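Alpha-1,2-mannosidase (Trichoderma reesei, PDB 1HCU) probably trims alpha-1,2-linked mannose residues from high-mannose N-glycans, a calcium-dependent hydrolysis of family 47 glycosidases. Local coordinates at residues F35-D39 with R51-S57; A22-W27 with W453-L458; A217-L221 with S275-L280. One frame throughout, in Å; residues are numbered along the deposited sequence.

How the interactions relate
Interactions 1 and 2 are neighbours, their centres about 15 Å apart, and they meet where Ser57 CB packs 3.9 Å from Phe454 CE1. Interaction 1 starts helix 56-67, and interaction 2 sets helix 451-465 against helix 13-33. Interaction 3 lies across the centre of the chain, its centre about 39 Å from that of interaction 1 and about 36 Å from that of interaction 2. All three lie in the family 47 (alpha/alpha)7 barrel, on its helices or in adjoining loops. Interaction 1 comes nearest to the predicted catalytic residues: the side chain of Arg51 is about 3 Å from that of Glu100. Between nearest side-chain atoms, Trp453 is about 10 Å from Glu393 and Leu280 about 11 Å from Asp245.

Interaction 1 of 3, residues F35-D39 with R51-S57; sequences FPHDD and RNGWGSS
Asp38 thrusts its carboxylate into the bend of residues 51-57, among backbone N-H groups. Asp38 OD1 receives Ser56 N at 2.8 Å, almost straight, on the anti side, 17° out of the carboxylate plane, while Gly55 N comes in nearly along the C-O axis. Asp38 OD2 offers its syn lone pair to Gly53 N at 2.7 Å, a weak bond from Arg51 N reaching it from another direction. Arg51 CB lies 3.4 Å from Asp38 CG, but its chain leads away to Glu100. Asp38 O accepts from Ser57 OG at 2.7 Å and Ser57 N at 2.9 Å, both in its carbonyl plane. CG is anti to the carbonyl carbon (chi1 -60°), turning the carboxylate away from Asp38 O, and the two serve different donors. Gly55 CA sits 3.1 Å from Pro36 O, tight for any side chain. Further out, a water joins Asp39 OD1 to Ser56 OG, and Asp49 holds Asp38 N and His37 ND1. This is a helix start served from another segment: Gly55, N-cap of helix 56-67 after the type I' turn Arg51-Trp54, has no side chain, and Asp38, seventeen residues earlier, receives the N-H groups of Ser56 and Ser57 on its carboxylate and carbonyl.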
loop_
_atom_site.group_PDB
_atom_site.type_symbol
_atom_site.label_atom_id
_atom_site.label_comp_id
_atom_site.label_asym_id
_atom_site.label_seq_id
_atom_site.Cartn_x
_atom_site.Cartn_y
_atom_site.Cartn_z
ATOM N N PHE A 35 7.055 16.521 -14.472
ATOM C CA PHE A 35 8.170 16.781 -13.569
ATOM C C PHE A 35 8.488 18.281 -13.497
ATOM O O PHE A 35 8.464 18.980 -14.512
ATOM C CB PHE A 35 9.390 15.993 -14.043
ATOM C CG PHE A 35 10.576 16.098 -13.134
ATOM C CD1 PHE A 35 11.645 16.929 -13.459
ATOM C CD2 PHE A 35 10.632 15.356 -11.954
ATOM C CE1 PHE A 35 12.756 17.019 -12.625
ATOM C CE2 PHE A 35 11.739 15.440 -11.108
ATOM C CZ PHE A 35 12.805 16.273 -11.445
ATOM N N PRO A 36 8.784 18.805 -12.290
ATOM C CA PRO A 36 8.855 18.150 -10.978
ATOM C C PRO A 36 7.534 18.133 -10.208
ATOM O O PRO A 36 7.530 17.941 -8.997
ATOM C CB PRO A 36 9.908 18.975 -10.225
ATOM C CG PRO A 36 10.549 19.856 -11.283
ATOM C CD PRO A 36 9.418 20.130 -12.221
ATOM N N HIS A 37 6.419 18.351 -10.893
ATOM C CA HIS A 37 5.121 18.339 -10.225
ATOM C C HIS A 37 4.828 16.925 -9.728
ATOM O O HIS A 37 5.546 15.988 -10.069
ATOM C CB HIS A 37 4.039 18.831 -11.180
ATOM C CG HIS A 37 4.189 20.275 -11.554
ATOM N ND1 HIS A 37 3.849 21.306 -10.704
ATOM C CD2 HIS A 37 4.691 20.860 -12.669
ATOM C CE1 HIS A 37 4.135 22.461 -11.278
ATOM N NE2 HIS A 37 4.648 22.218 -12.471
ATOM N N ASP A 38 3.784 16.758 -8.928
ATOM C CA ASP A 38 3.480 15.444 -8.374
ATOM C C ASP A 38 3.023 14.354 -9.341
ATOM O O ASP A 38 3.616 13.274 -9.380
ATOM C CB ASP A 38 2.452 15.565 -7.241
ATOM C CG ASP A 38 2.946 16.423 -6.097
ATOM O OD1 ASP A 38 4.123 16.283 -5.697
ATOM O OD2 ASP A 38 2.155 17.238 -5.585
ATOM N N ASP A 39 1.975 14.619 -10.114
ATOM C CA ASP A 39 1.455 13.599 -11.020
ATOM C C ASP A 39 1.201 14.054 -12.453
ATOM O O ASP A 39 0.919 15.219 -12.719
ATOM C CB ASP A 39 0.152 13.015 -10.459
ATOM C CG ASP A 39 0.307 12.472 -9.054
ATOM O OD1 ASP A 39 1.094 11.525 -8.857
ATOM O OD2 ASP A 39 -0.361 12.991 -8.141
ATOM N N ARG A 51 -0.004 15.996 -4.019
ATOM C CA ARG A 51 0.942 15.657 -2.969
ATOM C C ARG A 51 1.734 16.884 -2.526
ATOM O O ARG A 51 2.952 16.821 -2.331
ATOM C CB ARG A 51 1.887 14.565 -3.478
ATOM C CG ARG A 51 1.920 13.276 -2.649
ATOM C CD ARG A 51 0.528 12.679 -2.400
ATOM N NE ARG A 51 -0.128 13.324 -1.266
ATOM C CZ ARG A 51 -1.416 13.203 -0.970
ATOM N NH1 ARG A 51 -2.212 12.450 -1.723
ATOM N NH2 ARG A 51 -1.911 13.862 0.069
ATOM N N ASN A 52 1.039 18.006 -2.389
ATOM C CA ASN A 52 1.663 19.246 -1.937
ATOM C C ASN A 52 2.771 19.808 -2.843
ATOM O O ASN A 52 3.526 20.685 -2.432
ATOM C CB ASN A 52 2.193 19.051 -0.511
ATOM C CG ASN A 52 1.100 18.652 0.458
ATOM O OD1 ASN A 52 0.165 19.409 0.695
ATOM N ND2 ASN A 52 1.202 17.450 1.009
ATOM N N GLY A 53 2.868 19.297 -4.066
ATOM C CA GLY A 53 3.856 19.801 -4.997
ATOM C C GLY A 53 5.324 19.518 -4.719
ATOM O O GLY A 53 6.197 20.258 -5.183
ATOM N N TRP A 54 5.608 18.457 -3.972
ATOM C CA TRP A 54 6.985 18.108 -3.675
ATOM C C TRP A 54 7.584 17.149 -4.712
ATOM O O TRP A 54 8.759 16.798 -4.625
ATOM C CB TRP A 54 7.099 17.500 -2.264
ATOM C CG TRP A 54 6.968 18.518 -1.151
ATOM C CD1 TRP A 54 7.584 19.743 -1.079
ATOM C CD2 TRP A 54 6.195 18.388 0.052
ATOM N NE1 TRP A 54 7.239 20.381 0.092
ATOM C CE2 TRP A 54 6.390 19.573 0.805
ATOM C CE3 TRP A 54 5.359 17.388 0.567
ATOM C CZ2 TRP A 54 5.777 19.785 2.046
ATOM C CZ3 TRP A 54 4.749 17.599 1.805
ATOM C CH2 TRP A 54 4.964 18.793 2.528
ATOM N N GLY A 55 6.790 16.735 -5.696
ATOM C CA GLY A 55 7.302 15.827 -6.714
ATOM C C GLY A 55 7.020 14.371 -6.392
ATOM O O GLY A 55 7.894 13.507 -6.504
ATOM N N SER A 56 5.781 14.110 -6.001
ATOM C CA SER A 56 5.312 12.787 -5.628
ATOM C C SER A 56 5.800 11.635 -6.525
ATOM O O SER A 56 6.514 10.744 -6.057
ATOM C CB SER A 56 3.776 12.810 -5.587
ATOM O OG SER A 56 3.257 11.634 -5.000
ATOM N N SER A 57 5.427 11.651 -7.805
ATOM C CA SER A 57 5.834 10.588 -8.725
ATOM C C SER A 57 7.343 10.353 -8.802
ATOM O O SER A 57 7.784 9.217 -8.959
ATOM C CB SER A 57 5.290 10.856 -10.136
ATOM O OG SER A 57 3.879 10.750 -10.168
HETATM O O HOH W 1 0.698 11.250 -6.210
#

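Interaction 2 of 3, residues A22-W27 with W453-L458; sequences AFQTSW and WFAEAL
Phe23 and Leu458 have the nearest pair of CA atoms, 6.6 Å apart, between two helical segments that run nearly antiparallel, their axes 10.9 Å apart and their directions 165° from each other. The aromatic core of the contact is a T-shaped pair: Phe454 turns an edge to one face of Phe23, with ring planes at 82° and centroids 5.5 Å apart in an offset arrangement. Phe454 CD2, on that edge, comes within 3.6 Å of Phe23 CE2. Further along the same rim, Phe454 CE2 rests 3.5 Å from Ser26 CB, and its neighbour CZ points at Ser26 O, so this ring is wedged edge-on against a turn of the opposing helix. Leu458 packs beside it, CD1 lying against the CA and ring of Phe23 and CD2 reaching Ala22 CB. Within its own helix, Leu458 CG also sits over the face of Trp453, across a pi-type turn.

The polar link is made by Ser26. Ser26 OG stands beside the backbone N (chi1 -54°), which directs it back to Ala22 O at 2.7 Å as a donor. Ser26 OG also accepts from Trp453 NE1 at 3.1 Å, lying close to the plane of the indole. Ala22 O in turn takes Ser26 OG and Ser26 N from opposite faces of its plane. Around the contact, Tyr431 touches Ala22, Ser26 and Trp453, while Thr64 of helix 56-67 bonds to Phe454 O. Chemically, the interface is a buried hydrocarbon and aromatic surface crossed by a single hydrogen bond, whose serine, both donor and acceptor, ties the indole N-H to the main chain of the other helix and probably helps to hold the Trp453 ring in its orientation.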
loop_
_atom_site.group_PDB
_atom_site.type_symbol
_atom_site.label_atom_id
_atom_site.label_comp_id
_atom_site.label_asym_id
_atom_site.label_seq_id
_atom_site.Cartn_x
_atom_site.Cartn_y
_atom_site.Cartn_z
ATOM N N ALA A 22 7.130 -0.712 -19.509
ATOM C CA ALA A 22 5.966 0.093 -19.122
ATOM C C ALA A 22 6.394 1.201 -18.163
ATOM O O ALA A 22 5.857 2.316 -18.196
ATOM C CB ALA A 22 4.899 -0.779 -18.464
ATOM N N PHE A 23 7.363 0.893 -17.306
ATOM C CA PHE A 23 7.868 1.879 -16.362
ATOM C C PHE A 23 8.620 2.967 -17.138
ATOM O O PHE A 23 8.420 4.157 -16.894
ATOM C CB PHE A 23 8.784 1.202 -15.326
ATOM C CG PHE A 23 9.363 2.150 -14.306
ATOM C CD1 PHE A 23 10.496 2.907 -14.602
ATOM C CD2 PHE A 23 8.765 2.298 -13.055
ATOM C CE1 PHE A 23 11.026 3.800 -13.673
ATOM C CE2 PHE A 23 9.288 3.194 -12.113
ATOM C CZ PHE A 23 10.423 3.946 -12.424
ATOM N N GLN A 24 9.464 2.551 -18.083
ATOM C CA GLN A 24 10.239 3.487 -18.901
ATOM C C GLN A 24 9.328 4.513 -19.589
ATOM O O GLN A 24 9.566 5.724 -19.522
ATOM C CB GLN A 24 11.041 2.714 -19.962
ATOM C CG GLN A 24 11.981 3.582 -20.799
ATOM C CD GLN A 24 13.179 4.073 -20.012
ATOM O OE1 GLN A 24 13.615 5.206 -20.177
ATOM N NE2 GLN A 24 13.721 3.219 -19.159
ATOM N N THR A 25 8.283 4.009 -20.242
ATOM C CA THR A 25 7.310 4.844 -20.940
ATOM C C THR A 25 6.664 5.847 -19.966
ATOM O O THR A 25 6.660 7.065 -20.204
ATOM C CB THR A 25 6.223 3.951 -21.579
ATOM O OG1 THR A 25 6.840 3.062 -22.521
ATOM C CG2 THR A 25 5.175 4.784 -22.281
ATOM N N SER A 26 6.129 5.321 -18.868
ATOM C CA SER A 26 5.494 6.131 -17.835
ATOM C C SER A 26 6.447 7.233 -17.345
ATOM O O SER A 26 6.048 8.389 -17.187
ATOM C CB SER A 26 5.078 5.234 -16.666
ATOM O OG SER A 26 4.261 4.164 -17.125
ATOM N N TRP A 27 7.711 6.876 -17.123
ATOM C CA TRP A 27 8.686 7.860 -16.668
ATOM C C TRP A 27 8.962 8.957 -17.694
ATOM O O TRP A 27 8.914 10.141 -17.361
ATOM C CB TRP A 27 10.007 7.195 -16.285
ATOM C CG TRP A 27 11.048 8.215 -15.927
ATOM C CD1 TRP A 27 12.085 8.648 -16.710
ATOM C CD2 TRP A 27 11.089 9.005 -14.735
ATOM N NE1 TRP A 27 12.762 9.661 -16.078
ATOM C CE2 TRP A 27 12.173 9.901 -14.864
ATOM C CE3 TRP A 27 10.311 9.046 -13.571
ATOM C CZ2 TRP A 27 12.499 10.831 -13.871
ATOM C CZ3 TRP A 27 10.637 9.975 -12.580
ATOM C CH2 TRP A 27 11.722 10.852 -12.740
ATOM N N TRP A 453 1.586 4.086 -9.073
ATOM C CA TRP A 453 1.703 3.275 -10.281
ATOM C C TRP A 453 3.204 2.985 -10.387
ATOM O O TRP A 453 3.613 1.846 -10.613
ATOM C CB TRP A 453 1.211 4.065 -11.489
ATOM C CG TRP A 453 1.534 3.466 -12.831
ATOM C CD1 TRP A 453 2.240 4.062 -13.836
ATOM C CD2 TRP A 453 1.110 2.191 -13.343
ATOM N NE1 TRP A 453 2.281 3.244 -14.941
ATOM C CE2 TRP A 453 1.596 2.091 -14.666
ATOM C CE3 TRP A 453 0.366 1.129 -12.812
ATOM C CZ2 TRP A 453 1.361 0.971 -15.469
ATOM C CZ3 TRP A 453 0.132 0.014 -13.609
ATOM C CH2 TRP A 453 0.630 -0.056 -14.927
ATOM N N PHE A 454 4.016 4.022 -10.184
ATOM C CA PHE A 454 5.471 3.903 -10.229
ATOM C C PHE A 454 6.041 3.091 -9.070
ATOM O O PHE A 454 6.868 2.201 -9.266
ATOM C CB PHE A 454 6.144 5.282 -10.175
ATOM C CG PHE A 454 6.049 6.062 -11.446
ATOM C CD1 PHE A 454 5.240 7.192 -11.525
ATOM C CD2 PHE A 454 6.777 5.677 -12.569
ATOM C CE1 PHE A 454 5.156 7.925 -12.698
ATOM C CE2 PHE A 454 6.700 6.404 -13.749
ATOM C CZ PHE A 454 5.889 7.529 -13.816
ATOM N N ALA A 455 5.593 3.406 -7.862
ATOM C CA ALA A 455 6.106 2.749 -6.670
ATOM C C ALA A 455 5.633 1.337 -6.377
ATOM O O ALA A 455 6.406 0.510 -5.893
ATOM C CB ALA A 455 5.828 3.628 -5.452
ATOM N N GLU A 456 4.372 1.056 -6.680
ATOM C CA GLU A 456 3.806 -0.242 -6.339
ATOM C C GLU A 456 3.421 -1.212 -7.447
ATOM O O GLU A 456 3.971 -2.301 -7.549
ATOM C CB GLU A 456 2.587 -0.018 -5.445
ATOM C CG GLU A 456 2.847 0.843 -4.223
ATOM C CD GLU A 456 1.698 0.768 -3.224
ATOM O OE1 GLU A 456 0.926 1.747 -3.112
ATOM O OE2 GLU A 456 1.565 -0.283 -2.563
ATOM N N ALA A 457 2.441 -0.835 -8.254
ATOM C CA ALA A 457 2.002 -1.719 -9.314
ATOM C C ALA A 457 3.163 -2.216 -10.168
ATOM O O ALA A 457 3.323 -3.420 -10.351
ATOM C CB ALA A 457 0.968 -1.029 -10.177
ATOM N N LEU A 458 3.986 -1.301 -10.672
ATOM C CA LEU A 458 5.109 -1.693 -11.528
ATOM C C LEU A 458 6.232 -2.402 -10.764
ATOM O O LEU A 458 6.964 -3.215 -11.331
ATOM C CB LEU A 458 5.647 -0.465 -12.281
ATOM C CG LEU A 458 4.694 0.112 -13.347
ATOM C CD1 LEU A 458 5.280 1.394 -13.954
ATOM C CD2 LEU A 458 4.478 -0.922 -14.447
#

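Interaction 3 of 3, residues A217-L221 with S275-L280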
loop_
_atom_site.group_PDB
_atom_site.type_symbol
_atom_site.label_atom_id
_atom_site.label_comp_id
_atom_site.label_asym_id
_atom_site.label_seq_id
_atom_site.Cartn_x
_atom_site.Cartn_y
_atom_site.Cartn_z
ATOM N N ALA A 217 -15.018 -5.386 18.434
ATOM C CA ALA A 217 -16.045 -6.201 17.795
ATOM C C ALA A 217 -15.685 -7.642 18.095
ATOM O O ALA A 217 -16.541 -8.460 18.434
ATOM C CB ALA A 217 -16.051 -5.965 16.303
ATOM N N TRP A 218 -14.396 -7.930 17.963
ATOM C CA TRP A 218 -13.839 -9.250 18.218
ATOM C C TRP A 218 -12.408 -9.008 18.665
ATOM O O TRP A 218 -11.826 -7.976 18.359
ATOM C CB TRP A 218 -13.862 -10.106 16.945
ATOM C CG TRP A 218 -15.179 -10.787 16.695
ATOM C CD1 TRP A 218 -15.727 -11.810 17.420
ATOM C CD2 TRP A 218 -16.124 -10.477 15.664
ATOM N NE1 TRP A 218 -16.956 -12.152 16.905
ATOM C CE2 TRP A 218 -17.224 -11.351 15.827
ATOM C CE3 TRP A 218 -16.149 -9.542 14.616
ATOM C CZ2 TRP A 218 -18.338 -11.319 14.983
ATOM C CZ3 TRP A 218 -17.258 -9.510 13.776
ATOM C CH2 TRP A 218 -18.336 -10.394 13.967
ATOM N N PRO A 219 -11.825 -9.958 19.401
ATOM C CA PRO A 219 -10.446 -9.795 19.874
ATOM C C PRO A 219 -9.514 -9.375 18.735
ATOM O O PRO A 219 -9.411 -10.064 17.721
ATOM C CB PRO A 219 -10.113 -11.177 20.435
ATOM C CG PRO A 219 -11.458 -11.684 20.912
ATOM C CD PRO A 219 -12.368 -11.279 19.773
ATOM N N GLY A 220 -8.849 -8.237 18.896
ATOM C CA GLY A 220 -7.941 -7.772 17.862
ATOM C C GLY A 220 -8.582 -6.882 16.805
ATOM O O GLY A 220 -7.883 -6.135 16.124
ATOM N N LEU A 221 -9.903 -6.962 16.664
ATOM C CA LEU A 221 -10.618 -6.146 15.687
ATOM C C LEU A 221 -11.146 -4.878 16.352
ATOM O O LEU A 221 -12.273 -4.835 16.866
ATOM C CB LEU A 221 -11.762 -6.948 15.054
ATOM C CG LEU A 221 -11.248 -8.159 14.267
ATOM C CD1 LEU A 221 -12.407 -8.914 13.617
ATOM C CD2 LEU A 221 -10.258 -7.684 13.202
ATOM N N SER A 275 -9.241 -13.574 14.254
ATOM C CA SER A 275 -10.607 -13.076 14.279
ATOM C C SER A 275 -11.187 -12.817 12.885
ATOM O O SER A 275 -12.372 -13.044 12.675
ATOM C CB SER A 275 -10.709 -11.797 15.124
ATOM O OG SER A 275 -10.658 -12.101 16.498
ATOM N N THR A 276 -10.386 -12.347 11.931
ATOM C CA THR A 276 -10.960 -12.103 10.609
ATOM C C THR A 276 -11.181 -13.430 9.893
ATOM O O THR A 276 -12.083 -13.558 9.071
ATOM C CB THR A 276 -10.086 -11.158 9.736
ATOM O OG1 THR A 276 -9.181 -11.918 8.928
ATOM C CG2 THR A 276 -9.314 -10.204 10.612
ATOM N N ILE A 277 -10.371 -14.425 10.231
ATOM C CA ILE A 277 -10.505 -15.737 9.631
ATOM C C ILE A 277 -11.766 -16.435 10.126
ATOM O O ILE A 277 -12.469 -17.078 9.347
ATOM C CB ILE A 277 -9.282 -16.626 9.944
ATOM C CG1 ILE A 277 -8.068 -16.129 9.159
ATOM C CG2 ILE A 277 -9.575 -18.080 9.569
ATOM C CD1 ILE A 277 -6.819 -16.949 9.385
ATOM N N GLY A 278 -12.064 -16.301 11.415
ATOM C CA GLY A 278 -13.246 -16.947 11.956
ATOM C C GLY A 278 -14.530 -16.136 11.861
ATOM O O GLY A 278 -15.618 -16.684 12.016
ATOM N N HIS A 279 -14.422 -14.842 11.575
ATOM C CA HIS A 279 -15.615 -13.999 11.530
ATOM C C HIS A 279 -15.797 -13.098 10.302
ATOM O O HIS A 279 -16.921 -12.766 9.949
ATOM C CB HIS A 279 -15.652 -13.130 12.788
ATOM C CG HIS A 279 -15.506 -13.903 14.063
ATOM N ND1 HIS A 279 -16.486 -14.746 14.542
ATOM C CD2 HIS A 279 -14.495 -13.955 14.963
ATOM C CE1 HIS A 279 -16.085 -15.282 15.681
ATOM N NE2 HIS A 279 -14.880 -14.819 15.958
ATOM N N LEU A 280 -14.702 -12.700 9.659
ATOM C CA LEU A 280 -14.787 -11.820 8.495
ATOM C C LEU A 280 -14.761 -12.581 7.167
ATOM O O LEU A 280 -15.190 -12.048 6.140
ATOM C CB LEU A 280 -13.656 -10.784 8.523
ATOM C CG LEU A 280 -13.623 -9.805 9.717
ATOM C CD1 LEU A 280 -12.565 -8.738 9.473
ATOM C CD2 LEU A 280 -14.981 -9.144 9.885
#
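Trp218 and His279 lie flat against each other, the imidazole face-to-face with the five-membered ring of the indole, centroids 3.6 Å apart and planes 8° from parallel. Trp218 NE1 falls over the centre of the imidazole. The six-membered ring is used too: His279 CB stands over its face, 3.7 Å from the centroid, in a CH-pi contact. With His279 CG beside the backbone N (chi1 -52°), the imidazole lies along the five-membered ring, while CB stands over the six-membered one. With a serine in place of Trp218, the imidazole would lose its flat partner and CB its aromatic floor, and the His279 ring would probably be free to turn. Next to the stack, Ser275 OG donates to Pro219 O at 2.7 Å, in the carbonyl plane and on a lone pair. Leu221 completes the contact: CD1 lies 3.7 Å from Ser275 CB and meets Leu280 CD1 tip to tip at 4.2 Å, while CD2 meets Thr276 CG2, the two side chains crossing at about a right angle. The arrangement joins a type II turn, Trp218 to Leu221 with Gly220 at its third position, to the C-terminal part of helix 263-280 within the helical barrel of this family.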